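DNA replication protein DnaC (Aquifex aeolicus, PDB 3ECC) is a bacterial helicase loader of the AAA+ family that probably binds ATP, with magnesium at the nucleotide site, during initiation of DNA replication. Local coordinates at residues A[23-28]-A[173-178]; A[77-82]-A[119-124]. All coordinates share one frame; numbering follows the deposited sequence.

Contact 1. Residues A[23-28]-A[173-178]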
ATOM      1  N   LEU A  23     -14.130  -1.827   5.342  1.00 50.03           N
ATOM      2  CA  LEU A  23     -14.879  -2.296   4.173  1.00 49.72           C
ATOM      3  C   LEU A  23     -15.772  -1.200   3.597  1.00 49.56           C
ATOM      4  O   LEU A  23     -15.833  -1.020   2.380  1.00 49.61           O
ATOM      5  CB  LEU A  23     -15.697  -3.556   4.506  1.00 49.52           C
ATOM      6  CG  LEU A  23     -16.658  -4.117   3.446  1.00 49.55           C
ATOM      7  CD1 LEU A  23     -15.917  -4.530   2.174  1.00 50.41           C
ATOM      8  CD2 LEU A  23     -17.464  -5.287   4.002  1.00 49.07           C
ATOM      9  N   LEU A  24     -16.452  -0.466   4.473  1.00 49.31           N
ATOM     10  CA  LEU A  24     -17.333   0.621   4.041  1.00 49.19           C
ATOM     11  C   LEU A  24     -16.526   1.794   3.481  1.00 48.85           C
ATOM     12  O   LEU A  24     -16.922   2.412   2.494  1.00 48.93           O
ATOM     13  CB  LEU A  24     -18.254   1.082   5.186  1.00 49.08           C
ATOM     14  CG  LEU A  24     -19.249   0.044   5.746  1.00 49.47           C
ATOM     15  CD1 LEU A  24     -19.910   0.532   7.026  1.00 48.97           C
ATOM     16  CD2 LEU A  24     -20.306  -0.389   4.719  1.00 49.18           C
ATOM     17  N   THR A  25     -15.382   2.073   4.098  1.00 48.36           N
ATOM     18  CA  THR A  25     -14.492   3.120   3.612  1.00 48.26           C
ATOM     19  C   THR A  25     -13.852   2.758   2.266  1.00 48.25           C
ATOM     20  O   THR A  25     -13.587   3.639   1.447  1.00 48.55           O
ATOM     21  CB  THR A  25     -13.397   3.464   4.635  1.00 48.24           C
ATOM     22  OG1 THR A  25     -14.001   3.798   5.890  1.00 49.00           O
ATOM     23  CG2 THR A  25     -12.583   4.648   4.153  1.00 47.96           C
ATOM     24  N   ILE A  26     -13.619   1.467   2.033  1.00 48.14           N
ATOM     25  CA  ILE A  26     -13.064   1.013   0.755  1.00 47.99           C
ATOM     26  C   ILE A  26     -14.101   1.130  -0.355  1.00 48.33           C
ATOM     27  O   ILE A  26     -13.801   1.633  -1.442  1.00 48.24           O
ATOM     28  CB  ILE A  26     -12.559  -0.450   0.815  1.00 47.88           C
ATOM     29  CG1 ILE A  26     -11.381  -0.579   1.778  1.00 47.55           C
ATOM     30  CG2 ILE A  26     -12.169  -0.942  -0.576  1.00 47.10           C
ATOM     31  CD1 ILE A  26     -11.127  -2.000   2.236  1.00 47.81           C
ATOM     32  N   ARG A  27     -15.318   0.665  -0.072  1.00 48.61           N
ATOM     33  CA  ARG A  27     -16.412   0.686  -1.048  1.00 49.07           C
ATOM     34  C   ARG A  27     -16.738   2.111  -1.522  1.00 48.99           C
ATOM     35  O   ARG A  27     -16.922   2.347  -2.722  1.00 49.05           O
ATOM     36  CB  ARG A  27     -17.665  -0.027  -0.495  1.00 49.25           C
ATOM     37  CG  ARG A  27     -17.540  -1.561  -0.437  1.00 50.11           C
ATOM     38  CD  ARG A  27     -18.891  -2.267  -0.468  1.00 51.95           C
ATOM     39  NE  ARG A  27     -18.762  -3.729  -0.530  1.00 53.58           N
ATOM     40  CZ  ARG A  27     -18.597  -4.435  -1.654  1.00 54.50           C
ATOM     41  NH1 ARG A  27     -18.534  -3.826  -2.834  1.00 54.00           N
ATOM     42  NH2 ARG A  27     -18.486  -5.757  -1.595  1.00 55.15           N
ATOM     43  N   VAL A  28     -16.768   3.055  -0.581  1.00 48.83           N
ATOM     44  CA  VAL A  28     -16.902   4.469  -0.908  1.00 48.71           C
ATOM     45  C   VAL A  28     -15.738   4.919  -1.783  1.00 49.17           C
ATOM     46  O   VAL A  28     -15.942   5.593  -2.790  1.00 49.34           O
ATOM     47  CB  VAL A  28     -16.950   5.339   0.361  1.00 48.49           C
ATOM     48  CG1 VAL A  28     -16.810   6.804   0.009  1.00 48.30           C
ATOM     49  CG2 VAL A  28     -18.232   5.097   1.121  1.00 48.07           C
ATOM     50  N   MET A 173      -1.435  11.973   1.155  1.00 54.52           N
ATOM     51  CA  MET A 173      -2.114  11.355   0.012  1.00 54.86           C
ATOM     52  C   MET A 173      -3.116  10.254   0.379  1.00 54.21           C
ATOM     53  O   MET A 173      -4.104  10.045  -0.327  1.00 54.24           O
ATOM     54  CB  MET A 173      -1.093  10.834  -1.011  1.00 55.29           C
ATOM     55  CG  MET A 173      -0.479  11.941  -1.897  1.00 57.72           C
ATOM     56  SD  MET A 173      -1.362  12.351  -3.462  1.00 61.55           S
ATOM     57  CE  MET A 173      -0.538  11.276  -4.644  1.00 58.03           C
ATOM     58  N   ASN A 174      -2.870   9.567   1.486  1.00 53.65           N
ATOM     59  CA  ASN A 174      -3.688   8.417   1.849  1.00 53.05           C
ATOM     60  C   ASN A 174      -4.565   8.634   3.073  1.00 52.86           C
ATOM     61  O   ASN A 174      -4.265   9.464   3.929  1.00 52.85           O
ATOM     62  CB  ASN A 174      -2.810   7.173   2.029  1.00 52.78           C
ATOM     63  CG  ASN A 174      -2.357   6.596   0.713  1.00 51.76           C
ATOM     64  OD1 ASN A 174      -2.557   7.194  -0.342  1.00 50.98           O
ATOM     65  ND2 ASN A 174      -1.748   5.420   0.763  1.00 51.65           N
ATOM     66  N   GLU A 175      -5.662   7.888   3.139  1.00 52.61           N
ATOM     67  CA  GLU A 175      -6.451   7.816   4.354  1.00 52.52           C
ATOM     68  C   GLU A 175      -6.012   6.608   5.180  1.00 52.20           C
ATOM     69  O   GLU A 175      -5.810   5.521   4.642  1.00 51.99           O
ATOM     70  CB  GLU A 175      -7.937   7.721   4.018  1.00 52.62           C
ATOM     71  CG  GLU A 175      -8.821   8.505   4.974  1.00 53.67           C
ATOM     72  CD  GLU A 175     -10.209   7.915   5.090  1.00 55.03           C
ATOM     73  OE1 GLU A 175     -10.875   7.754   4.038  1.00 56.66           O
ATOM     74  OE2 GLU A 175     -10.632   7.608   6.229  1.00 53.96           O
ATOM     75  N   LEU A 176      -5.858   6.804   6.486  1.00 52.08           N
ATOM     76  CA  LEU A 176      -5.374   5.738   7.358  1.00 52.16           C
ATOM     77  C   LEU A 176      -6.517   4.862   7.865  1.00 52.04           C
ATOM     78  O   LEU A 176      -7.514   5.363   8.379  1.00 52.10           O
ATOM     79  CB  LEU A 176      -4.585   6.317   8.536  1.00 52.05           C
ATOM     80  CG  LEU A 176      -3.715   5.337   9.337  1.00 53.02           C
ATOM     81  CD1 LEU A 176      -2.317   5.208   8.717  1.00 53.79           C
ATOM     82  CD2 LEU A 176      -3.625   5.757  10.807  1.00 52.86           C
ATOM     83  N   LEU A 177      -6.355   3.551   7.727  1.00 52.01           N
ATOM     84  CA  LEU A 177      -7.334   2.600   8.241  1.00 52.15           C
ATOM     85  C   LEU A 177      -6.675   1.556   9.135  1.00 52.30           C
ATOM     86  O   LEU A 177      -6.035   0.625   8.656  1.00 52.03           O
ATOM     87  CB  LEU A 177      -8.087   1.917   7.092  1.00 52.04           C
ATOM     88  CG  LEU A 177      -9.106   2.756   6.301  1.00 52.08           C
ATOM     89  CD1 LEU A 177      -9.463   2.066   4.993  1.00 52.03           C
ATOM     90  CD2 LEU A 177     -10.369   3.046   7.114  1.00 51.73           C
ATOM     91  N   VAL A 178      -6.829   1.712  10.441  1.00 52.71           N
ATOM     92  CA  VAL A 178      -6.273   0.735  11.352  1.00 53.25           C
ATOM     93  C   VAL A 178      -7.160  -0.490  11.452  1.00 54.15           C
ATOM     94  O   VAL A 178      -8.381  -0.382  11.561  1.00 54.08           O
ATOM     95  CB  VAL A 178      -6.043   1.311  12.734  1.00 52.84           C
ATOM     96  CG1 VAL A 178      -5.369   0.281  13.610  1.00 51.98           C
ATOM     97  CG2 VAL A 178      -5.186   2.544  12.625  1.00 52.57           C
TER
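At one edge of the parallel sheet of this P-loop NTPase-fold protein, helix 17-31 packs beside the outermost strand, 174-178, and Thr-25 meets Leu-177 and Glu-175 there. The evidence for the strand's place is its backbone pairing with strand 40-45, which leads into the P-loop: Glu-175 bonds to Gly-40 and Thr-42, and Leu-177 to Thr-42. Between 23-28 and 173-178 the nearest CA atoms are Thr-25 CA and Leu-177 CA, 8.5 Å apart, so the gap is spanned by side chains. Those of Thr-25 and Leu-177 reach for each other tip to tip. Leu-177 CD2 lies 3.9 Å from Thr-25 CB, and Leu-177 CD1 is 4.1 Å from Thr-25 CG2, so both leucine methyls share in covering the threonine.

Glu-175 comes in from the opposite direction to Thr-25, its chain extended beyond CG, and sets OE1 3.5 Å from Thr-25 CG2. The threonine torsion (chi1 -54°) places CG2 anti to the backbone N, where it meets the carboxylate and the leucine methyls, while OG1 stays beside that N and bonds to Arg-21 O one turn back in the helix. Ile-26, next in the helix, touches Leu-41 and Phe-43 of strand 40-45 and helix 51-65.

The hydroxyl is thus spent within its own helix, and its approach to Leu-177 CD2 is a van der Waals contact. Only 149 Å² is buried in total, and within 23-28 the carboxylate meets a methyl and takes no hydrogen bond, which implies modest van der Waals packing at the protein surface.

Contact 2. Residues A[77-82]-A[119-124]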
ATOM      1  N   ASP A  77      10.063  -7.474  -2.774  1.00 52.54           N
ATOM      2  CA  ASP A  77      10.127  -8.061  -4.110  1.00 52.79           C
ATOM      3  C   ASP A  77      10.259  -7.000  -5.188  1.00 53.06           C
ATOM      4  O   ASP A  77      11.008  -7.188  -6.140  1.00 53.22           O
ATOM      5  CB  ASP A  77       8.898  -8.945  -4.384  1.00 52.79           C
ATOM      6  CG  ASP A  77       8.888  -9.511  -5.789  1.00 52.23           C
ATOM      7  OD1 ASP A  77       9.868 -10.177  -6.163  1.00 52.78           O
ATOM      8  OD2 ASP A  77       7.910  -9.273  -6.521  1.00 52.07           O
ATOM      9  N   LEU A  78       9.542  -5.886  -5.034  1.00 53.57           N
ATOM     10  CA  LEU A  78       9.632  -4.779  -5.994  1.00 54.44           C
ATOM     11  C   LEU A  78      11.004  -4.125  -5.969  1.00 55.23           C
ATOM     12  O   LEU A  78      11.572  -3.822  -7.011  1.00 55.18           O
ATOM     13  CB  LEU A  78       8.543  -3.725  -5.749  1.00 54.16           C
ATOM     14  CG  LEU A  78       8.502  -2.509  -6.690  1.00 53.84           C
ATOM     15  CD1 LEU A  78       8.200  -2.897  -8.138  1.00 53.30           C
ATOM     16  CD2 LEU A  78       7.492  -1.490  -6.204  1.00 53.37           C
ATOM     17  N   ILE A  79      11.544  -3.952  -4.766  1.00 56.54           N
ATOM     18  CA  ILE A  79      12.841  -3.318  -4.572  1.00 57.81           C
ATOM     19  C   ILE A  79      14.001  -4.151  -5.126  1.00 58.80           C
ATOM     20  O   ILE A  79      14.854  -3.615  -5.824  1.00 58.83           O
ATOM     21  CB  ILE A  79      13.054  -2.956  -3.090  1.00 57.65           C
ATOM     22  CG1 ILE A  79      12.295  -1.671  -2.773  1.00 57.41           C
ATOM     23  CG2 ILE A  79      14.533  -2.801  -2.755  1.00 57.85           C
ATOM     24  CD1 ILE A  79      11.945  -1.538  -1.328  1.00 58.37           C
ATOM     25  N   PHE A  80      14.005  -5.454  -4.839  1.00 60.21           N
ATOM     26  CA  PHE A  80      15.031  -6.368  -5.377  1.00 61.65           C
ATOM     27  C   PHE A  80      15.007  -6.436  -6.908  1.00 62.39           C
ATOM     28  O   PHE A  80      16.059  -6.526  -7.545  1.00 62.61           O
ATOM     29  CB  PHE A  80      14.893  -7.789  -4.793  1.00 61.62           C
ATOM     30  CG  PHE A  80      15.434  -7.936  -3.392  1.00 62.14           C
ATOM     31  CD1 PHE A  80      16.727  -7.534  -3.080  1.00 62.93           C
ATOM     32  CD2 PHE A  80      14.659  -8.509  -2.392  1.00 62.34           C
ATOM     33  CE1 PHE A  80      17.225  -7.674  -1.783  1.00 62.94           C
ATOM     34  CE2 PHE A  80      15.148  -8.651  -1.099  1.00 62.42           C
ATOM     35  CZ  PHE A  80      16.434  -8.237  -0.794  1.00 62.69           C
ATOM     36  N   ARG A  81      13.808  -6.414  -7.486  1.00 63.37           N
ATOM     37  CA  ARG A  81      13.650  -6.398  -8.938  1.00 64.60           C
ATOM     38  C   ARG A  81      14.312  -5.163  -9.519  1.00 65.55           C
ATOM     39  O   ARG A  81      15.212  -5.262 -10.354  1.00 65.72           O
ATOM     40  CB  ARG A  81      12.174  -6.378  -9.321  1.00 64.57           C
ATOM     41  CG  ARG A  81      11.515  -7.727  -9.405  1.00 64.91           C
ATOM     42  CD  ARG A  81      10.344  -7.646 -10.352  1.00 66.01           C
ATOM     43  NE  ARG A  81       9.220  -8.471  -9.923  1.00 66.47           N
ATOM     44  CZ  ARG A  81       8.064  -8.548 -10.576  1.00 66.63           C
ATOM     45  NH1 ARG A  81       7.882  -7.849 -11.689  1.00 66.15           N
ATOM     46  NH2 ARG A  81       7.087  -9.323 -10.116  1.00 66.74           N
ATOM     47  N   LEU A  82      13.860  -3.997  -9.061  1.00 66.63           N
ATOM     48  CA  LEU A  82      14.351  -2.721  -9.551  1.00 67.70           C
ATOM     49  C   LEU A  82      15.848  -2.551  -9.353  1.00 68.70           C
ATOM     50  O   LEU A  82      16.548  -2.209 -10.299  1.00 68.94           O
ATOM     51  CB  LEU A  82      13.606  -1.566  -8.893  1.00 67.52           C
ATOM     52  CG  LEU A  82      12.164  -1.352  -9.354  1.00 67.71           C
ATOM     53  CD1 LEU A  82      11.438  -0.421  -8.393  1.00 67.60           C
ATOM     54  CD2 LEU A  82      12.102  -0.826 -10.787  1.00 67.51           C
ATOM     55  N   ARG A 119      16.097   2.451   1.023  1.00 65.34           N
ATOM     56  CA  ARG A 119      15.473   3.686   1.481  1.00 64.38           C
ATOM     57  C   ARG A 119      15.454   4.711   0.357  1.00 63.08           C
ATOM     58  O   ARG A 119      14.615   5.600   0.341  1.00 63.08           O
ATOM     59  CB  ARG A 119      16.223   4.255   2.685  1.00 64.79           C
ATOM     60  CG  ARG A 119      16.413   3.280   3.841  1.00 66.78           C
ATOM     61  CD  ARG A 119      15.219   3.290   4.783  1.00 69.85           C
ATOM     62  NE  ARG A 119      15.556   2.733   6.093  1.00 72.35           N
ATOM     63  CZ  ARG A 119      15.848   3.462   7.170  1.00 73.28           C
ATOM     64  NH1 ARG A 119      15.836   4.790   7.103  1.00 72.96           N
ATOM     65  NH2 ARG A 119      16.141   2.863   8.319  1.00 74.02           N
ATOM     66  N   GLU A 120      16.398   4.576  -0.577  1.00 61.49           N
ATOM     67  CA  GLU A 120      16.495   5.449  -1.749  1.00 59.75           C
ATOM     68  C   GLU A 120      15.319   5.257  -2.703  1.00 57.97           C
ATOM     69  O   GLU A 120      14.685   6.221  -3.116  1.00 57.77           O
ATOM     70  CB  GLU A 120      17.810   5.192  -2.507  1.00 60.36           C
ATOM     71  CG  GLU A 120      19.054   5.904  -1.938  1.00 62.06           C
ATOM     72  CD  GLU A 120      20.364   5.413  -2.567  1.00 64.01           C
ATOM     73  OE1 GLU A 120      20.302   4.616  -3.532  1.00 64.97           O
ATOM     74  OE2 GLU A 120      21.452   5.820  -2.093  1.00 64.03           O
ATOM     75  N   LEU A 121      15.038   4.003  -3.041  1.00 55.88           N
ATOM     76  CA  LEU A 121      13.963   3.662  -3.961  1.00 53.88           C
ATOM     77  C   LEU A 121      12.579   3.940  -3.397  1.00 52.39           C
ATOM     78  O   LEU A 121      11.727   4.480  -4.094  1.00 52.33           O
ATOM     79  CB  LEU A 121      14.064   2.195  -4.376  1.00 54.08           C
ATOM     80  CG  LEU A 121      15.011   1.878  -5.523  1.00 54.11           C
ATOM     81  CD1 LEU A 121      15.355   0.401  -5.516  1.00 54.41           C
ATOM     82  CD2 LEU A 121      14.380   2.280  -6.849  1.00 54.24           C
ATOM     83  N   ILE A 122      12.358   3.570  -2.138  1.00 50.71           N
ATOM     84  CA  ILE A 122      11.071   3.802  -1.484  1.00 48.97           C
ATOM     85  C   ILE A 122      10.735   5.293  -1.474  1.00 48.25           C
ATOM     86  O   ILE A 122       9.652   5.696  -1.911  1.00 48.05           O
ATOM     87  CB  ILE A 122      11.054   3.232  -0.056  1.00 48.88           C
ATOM     88  CG1 ILE A 122      11.083   1.703  -0.099  1.00 48.43           C
ATOM     89  CG2 ILE A 122       9.825   3.699   0.695  1.00 48.30           C
ATOM     90  CD1 ILE A 122      11.501   1.059   1.220  1.00 48.21           C
ATOM     91  N   SER A 123      11.680   6.109  -1.011  1.00 47.06           N
ATOM     92  CA  SER A 123      11.539   7.559  -1.065  1.00 46.21           C
ATOM     93  C   SER A 123      11.341   8.089  -2.493  1.00 45.55           C
ATOM     94  O   SER A 123      10.630   9.068  -2.702  1.00 45.31           O
ATOM     95  CB  SER A 123      12.740   8.241  -0.416  1.00 46.05           C
ATOM     96  OG  SER A 123      12.553   9.645  -0.374  1.00 46.88           O
ATOM     97  N   TYR A 124      11.982   7.447  -3.464  1.00 44.79           N
ATOM     98  CA  TYR A 124      11.860   7.847  -4.862  1.00 44.26           C
ATOM     99  C   TYR A 124      10.465   7.566  -5.417  1.00 43.83           C
ATOM    100  O   TYR A 124       9.826   8.450  -5.983  1.00 43.78           O
ATOM    101  CB  TYR A 124      12.907   7.132  -5.715  1.00 44.49           C
ATOM    102  CG  TYR A 124      12.860   7.477  -7.189  1.00 45.49           C
ATOM    103  CD1 TYR A 124      12.729   8.796  -7.617  1.00 47.11           C
ATOM    104  CD2 TYR A 124      12.992   6.490  -8.156  1.00 46.57           C
ATOM    105  CE1 TYR A 124      12.698   9.118  -8.976  1.00 47.18           C
ATOM    106  CE2 TYR A 124      12.970   6.804  -9.515  1.00 46.96           C
ATOM    107  CZ  TYR A 124      12.823   8.121  -9.916  1.00 46.98           C
ATOM    108  OH  TYR A 124      12.796   8.440 -11.257  1.00 46.98           O
TER
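Ile-79 of helix 75-86 packs on Leu-121 and Ile-122 of helix 116-131 in a helix-helix contact of the alpha/beta nucleotide-binding fold, at the end of the sheet formed by strand 71-74. The short axes through 77-82 and 119-124 pass 10.4 Å apart, and their directions differ by 107°, close to perpendicular. Such steep crossing limits the touching surface to a small patch, here 192 Å² in all.

Along 77-82, Asp-77 comes first and takes no part in the patch; its carboxylate makes a long salt bridge with Arg-81 one turn on. Leu-78 touches Phe-73 of strand 71-74 instead. Ile-79 then supplies the centre: its CA lies 7.1 Å from Leu-121 CA, the shortest such separation between the segments. Its CG1 branch sits beside the backbone N (chi1 -79°) and carries CD1 across to Ile-122, the two side chains crossing at a slant. The other branch, CG2, anti to that N, is 4.3 Å from Leu-121 CD1, so the fork of the isoleucine serves two neighbours at once. Trp-117 and Gln-118, earlier in helix 116-131, also touch Ile-79.

One turn after Ile-79, Leu-82 continues the apolar row. Its CB approaches Leu-121 CD1 at 4.3 Å, while Ile-125 and, from helix 93-99, Phe-94 and Leu-95 touch its side chain too. Leu-121 CD1 therefore meets both Ile-79 and Leu-82, and is also 4.1 Å from Ile-79 O. Ile-79 CD1 lies 3.6 Å from Ile-122 CG1 and 3.7 Å from Ile-122 CD1.

In the fold
The two contacts lie on opposite sides of the chain's centre, their own centres 25 Å apart, and have no helix or strand in common. Contact 1 sits at the surface by strand 174-178, one outermost strand of the sheet; contact 2 lies near the other, 71-74, and all four of its touching residues are buried. Chemistry follows place: contact 1 sets a helix against a strand and mixes a hydroxyl, a carboxylate and a leucine, whereas contact 2 crosses two helices through side chains that are all aliphatic. Neither belongs to the nucleotide pocket: the side chain of Leu-177 is about 12 Å from ADP, and that of Ile-79 about 10 Å from the side chain of Asp-108, a magnesium-binding residue.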